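Aminoglycoside N(3)-acetyltransferase (Enterobacter cloacae, PDB 6NP3) acetylates the 3-amine of 2-deoxystreptamine antibiotics such as gentamicin, using acetyl-CoA, and so probably confers resistance to them. Local coordinates at residues Ser6-Gln11 against Gly239-Ala244; Pro117-Ala122 against Gly138-Pro143; Glu174-Ile179 against Phe257-Leu262. All blocks are in the same frame, centred on the assembly; numbering follows the deposited sequence. Where two conformers were deposited one is given.

Contact 1 of 3, residues Ser6-Gln11 against Gly239-Ala244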
loop_
_atom_site.group_PDB
_atom_site.type_symbol
_atom_site.label_atom_id
_atom_site.label_comp_id
_atom_site.label_asym_id
_atom_site.label_seq_id
_atom_site.Cartn_x
_atom_site.Cartn_y
_atom_site.Cartn_z
ATOM N N SER A 6 -13.554 -21.050 -2.919
ATOM C CA SER A 6 -12.781 -22.244 -2.594
ATOM C C SER A 6 -11.584 -22.413 -3.521
ATOM O O SER A 6 -10.489 -22.774 -3.074
ATOM C CB SER A 6 -13.676 -23.485 -2.667
ATOM O OG SER A 6 -12.921 -24.686 -2.600
ATOM N N GLU A 7 -11.776 -22.212 -4.824
ATOM C CA GLU A 7 -10.660 -22.368 -5.752
ATOM C C GLU A 7 -9.558 -21.360 -5.445
ATOM O O GLU A 7 -8.367 -21.701 -5.438
ATOM C CB GLU A 7 -11.149 -22.164 -7.183
ATOM C CG GLU A 7 -11.985 -23.308 -7.756
ATOM C CD GLU A 7 -12.568 -22.979 -9.118
ATOM O OE1 GLU A 7 -13.228 -21.932 -9.260
ATOM O OE2 GLU A 7 -12.362 -23.773 -10.056
ATOM N N LEU A 8 -9.945 -20.111 -5.182
ATOM C CA LEU A 8 -8.950 -19.099 -4.847
ATOM C C LEU A 8 -8.198 -19.457 -3.578
ATOM O O LEU A 8 -6.974 -19.267 -3.505
ATOM C CB LEU A 8 -9.614 -17.742 -4.708
ATOM C CG LEU A 8 -10.300 -17.223 -5.965
ATOM C CD1 LEU A 8 -10.998 -15.910 -5.674
ATOM C CD2 LEU A 8 -9.336 -17.032 -7.120
ATOM N N VAL A 9 -8.901 -19.942 -2.556
ATOM C CA VAL A 9 -8.232 -20.302 -1.314
ATOM C C VAL A 9 -7.189 -21.384 -1.558
ATOM O O VAL A 9 -6.086 -21.343 -1.001
ATOM C CB VAL A 9 -9.264 -20.707 -0.243
ATOM C CG1 VAL A 9 -8.534 -21.230 0.950
ATOM C CG2 VAL A 9 -10.118 -19.523 0.123
ATOM N N ARG A 10 -7.542 -22.408 -2.344
ATOM C CA ARG A 10 -6.581 -23.471 -2.598
ATOM C C ARG A 10 -5.394 -22.938 -3.385
ATOM O O ARG A 10 -4.257 -23.354 -3.151
ATOM C CB ARG A 10 -7.239 -24.651 -3.318
ATOM C CG ARG A 10 -8.458 -25.222 -2.600
ATOM C CD ARG A 10 -8.196 -25.525 -1.132
ATOM N NE ARG A 10 -7.266 -26.635 -0.922
ATOM C CZ ARG A 10 -6.704 -26.927 0.244
ATOM N NH1 ARG A 10 -6.963 -26.188 1.313
ATOM N NH2 ARG A 10 -5.871 -27.951 0.339
ATOM N N GLN A 11 -5.639 -22.044 -4.348
ATOM C CA GLN A 11 -4.532 -21.420 -5.071
ATOM C C GLN A 11 -3.631 -20.595 -4.148
ATOM O O GLN A 11 -2.402 -20.609 -4.302
ATOM C CB GLN A 11 -5.074 -20.523 -6.177
ATOM C CG GLN A 11 -5.634 -21.248 -7.373
ATOM C CD GLN A 11 -6.289 -20.312 -8.344
ATOM O OE1 GLN A 11 -6.938 -19.365 -7.948
ATOM N NE2 GLN A 11 -6.107 -20.562 -9.631
ATOM N N GLY A 239 2.715 -18.489 -8.975
ATOM C CA GLY A 239 1.613 -19.343 -9.331
ATOM C C GLY A 239 0.358 -18.548 -9.575
ATOM O O GLY A 239 0.328 -17.334 -9.339
ATOM N N PRO A 240 -0.712 -19.210 -10.021
ATOM C CA PRO A 240 -1.931 -18.482 -10.385
ATOM C C PRO A 240 -2.778 -18.180 -9.160
ATOM O O PRO A 240 -2.865 -18.988 -8.231
ATOM C CB PRO A 240 -2.672 -19.480 -11.290
ATOM C CG PRO A 240 -2.239 -20.815 -10.773
ATOM C CD PRO A 240 -0.785 -20.631 -10.419
ATOM N N VAL A 241 -3.442 -17.030 -9.187
ATOM C CA VAL A 241 -4.594 -16.744 -8.340
ATOM C C VAL A 241 -5.670 -16.245 -9.287
ATOM O O VAL A 241 -5.461 -15.250 -9.992
ATOM C CB VAL A 241 -4.277 -15.695 -7.260
ATOM C CG1 VAL A 241 -5.510 -15.358 -6.480
ATOM C CG2 VAL A 241 -3.184 -16.223 -6.343
ATOM N N GLY A 242 -6.770 -16.984 -9.383
ATOM C CA GLY A 242 -7.647 -16.813 -10.526
ATOM C C GLY A 242 -6.836 -17.020 -11.784
ATOM O O GLY A 242 -6.038 -17.954 -11.892
ATOM N N GLY A 243 -7.009 -16.124 -12.739
ATOM C CA GLY A 243 -6.223 -16.138 -13.952
ATOM C C GLY A 243 -4.924 -15.361 -13.903
ATOM O O GLY A 243 -4.254 -15.235 -14.934
ATOM N N ALA A 244 -4.534 -14.843 -12.744
ATOM C CA ALA A 244 -3.425 -13.899 -12.641
ATOM C C ALA A 244 -2.147 -14.583 -12.189
ATOM O O ALA A 244 -2.147 -15.323 -11.203
ATOM C CB ALA A 244 -3.778 -12.812 -11.631
HETATM O O HOH W 1 -1.412 -20.827 -6.915
#
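Q11, on helix 5-15 near the N-terminus, sets its carboxamide against G242 in the type II' turn that joins strands 237-241 and 244-250 into a tight beta hairpin. V241 and A244 close this two-residue turn with backbone bonds in both directions, and G242 supplies its positive phi. The helix segment and the strand run nearly antiparallel, with 153° between their axes.

Polar contacts dominate. G242 N donates to Q11 OE1 over 2.8 Å with an N-H...O angle of 152°, a fairly straight bond whose donor lies 33° away from the amide plane. At 3.5 Å the return bond from Q11 NE2 to G242 O is weak. Together the two engage the N-H and the C=O of one glycine with one carboxamide, which should limit rotation of the amide. The side chain gets there extended beyond CG, with CG anti to its own carbonyl carbon.

Apolar packing flanks these bonds. L8 CD2 sits 3.4 Å from G242 N and 4.2 Å from V241 CG1, and the L8 side chain also packs on W3, L35 and helix 39-50. The P240 ring borders the amide, its CB being 4.0 Å from Q11 NE2.

One water completes the junction by donating to two backbone carbonyls, Q11 O at 2.8 Å and P240 O at 2.7 Å.

Contact 2 of 3, residues Pro117-Ala122 against Gly138-Pro143. With LLL ((2R,3R,4R,5R)-2-((1S,2S,3R,4S,6R)-4,6-diamino-3-((2R,3R,6S)-3-amino-6-(aminomethyl)-tetrahydro-2H-pyran-2-yloxy)-2-hydr oxycyclohexyloxy)-5-methyl-4-(methylamino)-tetrahydro-2H-pyran-3,5-diol), chain B.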
loop_
_atom_site.group_PDB
_atom_site.type_symbol
_atom_site.label_atom_id
_atom_site.label_comp_id
_atom_site.label_asym_id
_atom_site.label_seq_id
_atom_site.Cartn_x
_atom_site.Cartn_y
_atom_site.Cartn_z
ATOM N N PRO A 117 -4.562 10.771 5.413
ATOM C CA PRO A 117 -5.585 10.741 4.363
ATOM C C PRO A 117 -5.062 10.284 3.017
ATOM O O PRO A 117 -5.749 9.540 2.315
ATOM C CB PRO A 117 -6.125 12.177 4.351
ATOM C CG PRO A 117 -5.883 12.676 5.701
ATOM C CD PRO A 117 -4.525 12.087 6.071
ATOM N N ASP A 118 -3.846 10.676 2.652
ATOM C CA ASP A 118 -3.298 10.315 1.353
ATOM C C ASP A 118 -2.658 8.936 1.361
ATOM O O ASP A 118 -2.737 8.222 0.359
ATOM C CB ASP A 118 -2.296 11.370 0.866
ATOM C CG ASP A 118 -1.924 11.164 -0.566
ATOM O OD1 ASP A 118 -2.793 11.325 -1.466
ATOM O OD2 ASP A 118 -0.757 10.802 -0.817
ATOM N N ALA A 119 -1.976 8.581 2.445
ATOM C CA ALA A 119 -1.321 7.286 2.580
ATOM C C ALA A 119 -2.181 6.250 3.300
ATOM O O ALA A 119 -1.667 5.202 3.701
ATOM C CB ALA A 119 0.004 7.468 3.322
ATOM N N SER A 120 -3.485 6.434 3.339
ATOM C CA SER A 120 -4.301 5.657 4.246
ATOM C C SER A 120 -4.196 4.162 3.995
ATOM O O SER A 120 -4.266 3.689 2.864
ATOM C CB SER A 120 -5.753 6.091 4.126
ATOM O OG SER A 120 -6.572 5.474 5.112
ATOM N N MET A 121 -4.108 3.422 5.097
ATOM C CA MET A 121 -3.966 1.974 5.093
ATOM C C MET A 121 -5.139 1.325 5.819
ATOM O O MET A 121 -5.556 1.795 6.883
ATOM C CB MET A 121 -2.680 1.588 5.839
ATOM C CG MET A 121 -1.407 2.182 5.286
ATOM S SD MET A 121 -0.807 1.292 3.867
ATOM C CE MET A 121 0.418 2.442 3.267
ATOM N N ALA A 122 -5.613 0.201 5.282
ATOM C CA ALA A 122 -6.725 -0.542 5.851
ATOM C C ALA A 122 -6.199 -1.879 6.338
ATOM O O ALA A 122 -5.377 -2.492 5.664
ATOM C CB ALA A 122 -7.793 -0.763 4.790
ATOM N N GLY A 138 3.646 13.320 7.666
ATOM C CA GLY A 138 5.083 13.319 7.711
ATOM C C GLY A 138 5.698 11.943 7.825
ATOM O O GLY A 138 6.930 11.831 7.762
ATOM N N ALA A 139 4.877 10.903 7.988
ATOM C CA ALA A 139 5.318 9.524 8.128
ATOM C C ALA A 139 4.446 8.630 7.249
ATOM O O ALA A 139 3.782 7.700 7.705
ATOM C CB ALA A 139 5.268 9.069 9.585
ATOM N N ALA A 140 4.476 8.876 5.944
ATOM C CA ALA A 140 3.548 8.185 5.059
ATOM C C ALA A 140 3.869 6.700 4.933
ATOM O O ALA A 140 2.998 5.849 5.166
ATOM C CB ALA A 140 3.521 8.857 3.696
ATOM N N TYR A 141 5.116 6.371 4.533
ATOM C CA TYR A 141 5.526 4.998 4.269
ATOM C C TYR A 141 6.795 4.609 4.988
ATOM O O TYR A 141 7.250 3.475 4.818
ATOM C CB TYR A 141 5.745 4.759 2.764
ATOM C CG TYR A 141 4.592 5.308 1.956
ATOM C CD1 TYR A 141 3.350 4.681 1.960
ATOM C CD2 TYR A 141 4.705 6.496 1.259
ATOM C CE1 TYR A 141 2.279 5.195 1.264
ATOM C CE2 TYR A 141 3.622 7.013 0.559
ATOM C CZ TYR A 141 2.417 6.354 0.579
ATOM O OH TYR A 141 1.330 6.874 -0.081
ATOM N N GLY A 142 7.349 5.487 5.807
ATOM C CA GLY A 142 8.613 5.208 6.422
ATOM C C GLY A 142 8.486 4.813 7.871
ATOM O O GLY A 142 7.457 4.278 8.304
ATOM N N PRO A 143 9.541 5.078 8.655
ATOM C CA PRO A 143 9.488 4.783 10.088
ATOM C C PRO A 143 8.222 5.350 10.713
ATOM O O PRO A 143 7.773 6.446 10.381
ATOM C CB PRO A 143 10.771 5.422 10.640
ATOM C CG PRO A 143 11.728 5.356 9.451
ATOM C CD PRO A 143 10.872 5.590 8.244
HETATM C C11 LLL B . 2.245 5.554 -9.316
HETATM O O11 LLL B . 2.513 5.026 -7.990
HETATM C C21 LLL B . 1.810 4.378 -10.188
HETATM N N21 LLL B . 0.762 3.667 -9.465
HETATM C C31 LLL B . 2.927 3.413 -10.345
HETATM C C41 LLL B . 4.087 4.130 -11.017
HETATM C C51 LLL B . 4.460 5.333 -10.158
HETATM O O51 LLL B . 3.353 6.168 -9.966
HETATM C C61 LLL B . 5.538 6.151 -10.836
HETATM N N61 LLL B . 5.850 7.295 -9.981
HETATM C C12 LLL B . 1.751 6.761 -4.224
HETATM N N12 LLL B . 1.789 7.530 -2.988
HETATM C C22 LLL B . 3.004 5.902 -4.386
HETATM C C32 LLL B . 2.840 5.086 -5.652
HETATM N N32 LLL B . 4.014 4.227 -5.828
HETATM C C42 LLL B . 2.694 5.944 -6.909
HETATM C C52 LLL B . 1.532 6.920 -6.720
HETATM O O52 LLL B . 1.534 7.825 -7.800
HETATM C C62 LLL B . 1.633 7.705 -5.428
HETATM O O62 LLL B . 0.443 8.456 -5.271
HETATM C C13 LLL B . 0.573 9.857 -5.025
HETATM C C23 LLL B . -0.630 10.258 -4.174
HETATM O O23 LLL B . -0.649 9.435 -3.026
HETATM C C33 LLL B . -1.942 10.011 -4.941
HETATM N N33 LLL B . -3.089 10.510 -4.149
HETATM C C43 LLL B . -1.862 10.740 -6.298
HETATM O O43 LLL B . -1.908 12.126 -6.020
HETATM C C53 LLL B . -0.567 10.373 -7.030
HETATM O O53 LLL B . 0.581 10.616 -6.250
HETATM C C83 LLL B . -3.042 10.334 -7.189
HETATM C C93 LLL B . -4.113 9.456 -3.982
HETATM O O HOH W 2 1.282 9.557 0.648
#
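A119 and A140 bring the two backbones to within 5.5 Å, CA to CA, where the loop leading into strand 121-124 passes the irregular loop 138-143; no direct hydrogen bond joins the segments, so the protein-protein part of the contact is apolar. The methyl groups of these alanines meet, CB to CB, at 3.8 Å. A140 CB also lies over one face of its neighbour's ring, Y141, offset toward the rim. A119 CB approaches the same ring obliquely, reaching Y141 OH at 3.7 Å. In one of its two conformers M121 bends at chi2 and places CE at the ring edge, 3.9 Å from Y141 CE1; this touch may not hold for the other copy.

The polar ends of the contact are joined through gentamicin and a water. With CG anti to the backbone N (chi1 -169°), D118 brings its carboxylate to the methylamino sugar and grips it with both oxygens: N33 of the drug donates to D118 OD1 at 2.8 Å, and its O23 to D118 OD2 at 2.6 Å. Y141 OH accepts a hydrogen bond of 3.0 Å from N12, an amine of the 2-deoxystreptamine ring. N12 is separated by the C22 methylene from N32, the 3-amine that the reaction acetylates, so the Y141 bond is consistent with a part in presenting that ring. The water donates to D118 OD2 at 2.8 Å and is also hydrogen-bonded to Y141 OH, tying the two pocket residues together. S65 OG is a further partner of D118 OD1.

Around this wall of the antibiotic pocket, F59 of strand 55-59 meets the Y141 ring edge-to-face, H171 of helix 170-176 meets it at about 40°, and M189 of strand 184-193 packs on D118.

Contact 3 of 3, residues Glu174-Ile179 against Phe257-Leu262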
loop_
_atom_site.group_PDB
_atom_site.type_symbol
_atom_site.label_atom_id
_atom_site.label_comp_id
_atom_site.label_asym_id
_atom_site.label_seq_id
_atom_site.Cartn_x
_atom_site.Cartn_y
_atom_site.Cartn_z
ATOM N N GLU A 174 13.067 3.726 0.463
ATOM C CA GLU A 174 13.396 5.060 -0.006
ATOM C C GLU A 174 13.503 6.030 1.159
ATOM O O GLU A 174 14.393 6.886 1.184
ATOM C CB GLU A 174 12.333 5.518 -1.010
ATOM C CG GLU A 174 12.279 4.736 -2.298
ATOM C CD GLU A 174 11.299 5.239 -3.288
ATOM O OE1 GLU A 174 11.545 5.010 -4.478
ATOM O OE2 GLU A 174 10.262 5.800 -2.907
ATOM N N ALA A 175 12.586 5.920 2.124
ATOM C CA ALA A 175 12.566 6.820 3.264
ATOM C C ALA A 175 13.827 6.694 4.089
ATOM O O ALA A 175 14.380 7.714 4.510
ATOM C CB ALA A 175 11.360 6.511 4.128
ATOM N N VAL A 176 14.340 5.477 4.264
ATOM C CA VAL A 176 15.480 5.294 5.154
ATOM C C VAL A 176 16.822 5.261 4.433
ATOM O O VAL A 176 17.875 5.280 5.098
ATOM C CB VAL A 176 15.347 4.068 6.079
ATOM C CG1 VAL A 176 14.055 4.144 6.899
ATOM C CG2 VAL A 176 15.436 2.753 5.311
ATOM N N ALA A 177 16.829 5.235 3.114
ATOM C CA ALA A 177 18.085 5.094 2.392
ATOM C C ALA A 177 19.014 6.275 2.662
ATOM O O ALA A 177 18.621 7.436 2.570
ATOM C CB ALA A 177 17.807 4.982 0.899
ATOM N N ARG A 178 20.284 5.964 2.939
ATOM C CA ARG A 178 21.288 6.972 3.274
ATOM C C ARG A 178 21.957 7.437 1.983
ATOM O O ARG A 178 23.078 7.047 1.640
ATOM C CB ARG A 178 22.317 6.376 4.224
ATOM C CG ARG A 178 21.760 5.996 5.551
ATOM C CD ARG A 178 22.724 5.142 6.337
ATOM N NE ARG A 178 22.252 4.890 7.689
ATOM C CZ ARG A 178 22.864 4.097 8.554
ATOM N NH1 ARG A 178 23.959 3.446 8.227
ATOM N NH2 ARG A 178 22.368 3.974 9.759
ATOM N N ILE A 179 21.207 8.216 1.214
ATOM C CA ILE A 179 21.645 8.659 -0.101
ATOM C C ILE A 179 21.422 10.153 -0.207
ATOM O O ILE A 179 20.565 10.729 0.466
ATOM C CB ILE A 179 20.931 7.933 -1.257
ATOM C CG1 ILE A 179 19.413 8.166 -1.214
ATOM C CG2 ILE A 179 21.281 6.462 -1.217
ATOM C CD1 ILE A 179 18.680 7.461 -2.369
ATOM N N PHE A 257 16.809 -5.498 0.627
ATOM C CA PHE A 257 17.443 -5.482 -0.682
ATOM C C PHE A 257 17.361 -4.094 -1.284
ATOM O O PHE A 257 18.337 -3.599 -1.871
ATOM C CB PHE A 257 16.763 -6.514 -1.574
ATOM C CG PHE A 257 17.253 -6.523 -2.998
ATOM C CD1 PHE A 257 16.679 -5.700 -3.943
ATOM C CD2 PHE A 257 18.273 -7.366 -3.394
ATOM C CE1 PHE A 257 17.109 -5.702 -5.250
ATOM C CE2 PHE A 257 18.708 -7.351 -4.714
ATOM C CZ PHE A 257 18.102 -6.563 -5.632
ATOM N N GLY A 258 16.221 -3.426 -1.127
ATOM C CA GLY A 258 16.059 -2.115 -1.734
ATOM C C GLY A 258 16.889 -1.028 -1.080
ATOM O O GLY A 258 17.428 -0.144 -1.767
ATOM N N ILE A 259 17.048 -1.087 0.243
ATOM C CA ILE A 259 17.957 -0.170 0.930
ATOM C C ILE A 259 19.372 -0.345 0.390
ATOM O O ILE A 259 20.076 0.626 0.081
ATOM C CB ILE A 259 17.896 -0.388 2.453
ATOM C CG1 ILE A 259 16.495 -0.045 2.975
ATOM C CG2 ILE A 259 18.979 0.412 3.176
ATOM C CD1 ILE A 259 16.251 -0.554 4.383
ATOM N N GLU A 260 19.832 -1.595 0.342
ATOM C CA GLU A 260 21.162 -1.881 -0.188
ATOM C C GLU A 260 21.289 -1.417 -1.636
ATOM O O GLU A 260 22.336 -0.885 -2.036
ATOM C CB GLU A 260 21.463 -3.375 -0.062
ATOM C CG GLU A 260 21.540 -3.860 1.355
ATOM C CD GLU A 260 21.691 -5.367 1.479
ATOM O OE1 GLU A 260 22.023 -6.037 0.481
ATOM O OE2 GLU A 260 21.476 -5.886 2.594
ATOM N N TRP A 261 20.251 -1.615 -2.439
ATOM C CA TRP A 261 20.288 -1.288 -3.859
ATOM C C TRP A 261 20.481 0.208 -4.046
ATOM O O TRP A 261 21.336 0.649 -4.829
ATOM C CB TRP A 261 18.975 -1.755 -4.492
ATOM C CG TRP A 261 18.842 -1.707 -5.966
ATOM C CD1 TRP A 261 18.983 -2.763 -6.819
ATOM C CD2 TRP A 261 18.466 -0.585 -6.773
ATOM N NE1 TRP A 261 18.738 -2.369 -8.108
ATOM C CE2 TRP A 261 18.427 -1.033 -8.109
ATOM C CE3 TRP A 261 18.179 0.761 -6.503
ATOM C CZ2 TRP A 261 18.092 -0.196 -9.164
ATOM C CZ3 TRP A 261 17.848 1.590 -7.552
ATOM C CH2 TRP A 261 17.815 1.109 -8.868
ATOM N N LEU A 262 19.691 1.011 -3.328
ATOM C CA LEU A 262 19.814 2.458 -3.392
ATOM C C LEU A 262 21.169 2.922 -2.877
ATOM O O LEU A 262 21.814 3.780 -3.495
ATOM C CB LEU A 262 18.695 3.118 -2.588
ATOM C CG LEU A 262 17.315 2.995 -3.225
ATOM C CD1 LEU A 262 16.244 3.308 -2.196
ATOM C CD2 LEU A 262 17.167 3.873 -4.467
#
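V176 and I259 meet because of their first torsions: V176 chi1 of -56° puts CG2 between the backbone N and the carbonyl carbon, and I259 chi1 of -64° sets CG1 anti to its carbonyl carbon, so that V176 CG2 and I259 CD1 come within 3.5 Å. Here the C-terminal end of helix 170-176 and the chain leaving it, which forms an inverse gamma turn centred on R178, lie against the side of helix 251-265. A177 is the first residue to depart from helical angles, and its CA is 5.5 Å from I259 CA. After the turn the chain stays beside the partner helix.

L262 is the main apolar group of the second helix. Its CD1 lies in the angle between the last helical turn and the exit, 4.0 Å from E174 CA and 3.9 Å from A177 CB. I179 covers the same leucine further along, its CD1 being 4.3 Å from L262 CB. No hydrogen bond joins the two segments, and the fit rests on methyl and methylene surfaces. Just beyond them, E263 OE2 accepts from R178 N, while K182 NZ donates to A175 O and A177 O, holding the carbonyls at the end of the helix.

The buried E174 links this packing to the active site. While its CA and CG rest near L262, its OE2 is hydrogen-bonded to H171 ND1, and H171 NE2 is hydrogen-bonded to gentamicin. E174 is thus a second-shell residue that probably positions an imidazole in contact with the substrate.

The other branch of I179 meets main chain instead of side chain: CG2 lies against the helix backbone, 3.6 Å from L262 O.

Contacts 2 and 3 adjoin, their centres about 18 Å apart: P143 CG lies 3.7 Å from V176 CG1, and G142 CA packs on A175 CB. Contact 1 stands apart, its centre about 30 Å from that of contact 2 and about 33 Å from that of contact 3. Contacts 1 and 2 nevertheless reach the same mixed sheet, contact 1 at its outermost strand 237-241 and contact 2 at strand 121-124, next to the opposite outer strand. Along the chain, contact 2 opens and closes between the two halves of contact 1, whereas contacts 1 and 3 interleave. The N-terminal helix is thus fastened to the hairpin, while helix 170-176 connects the antibiotic pocket with the C-terminal helix 251-265.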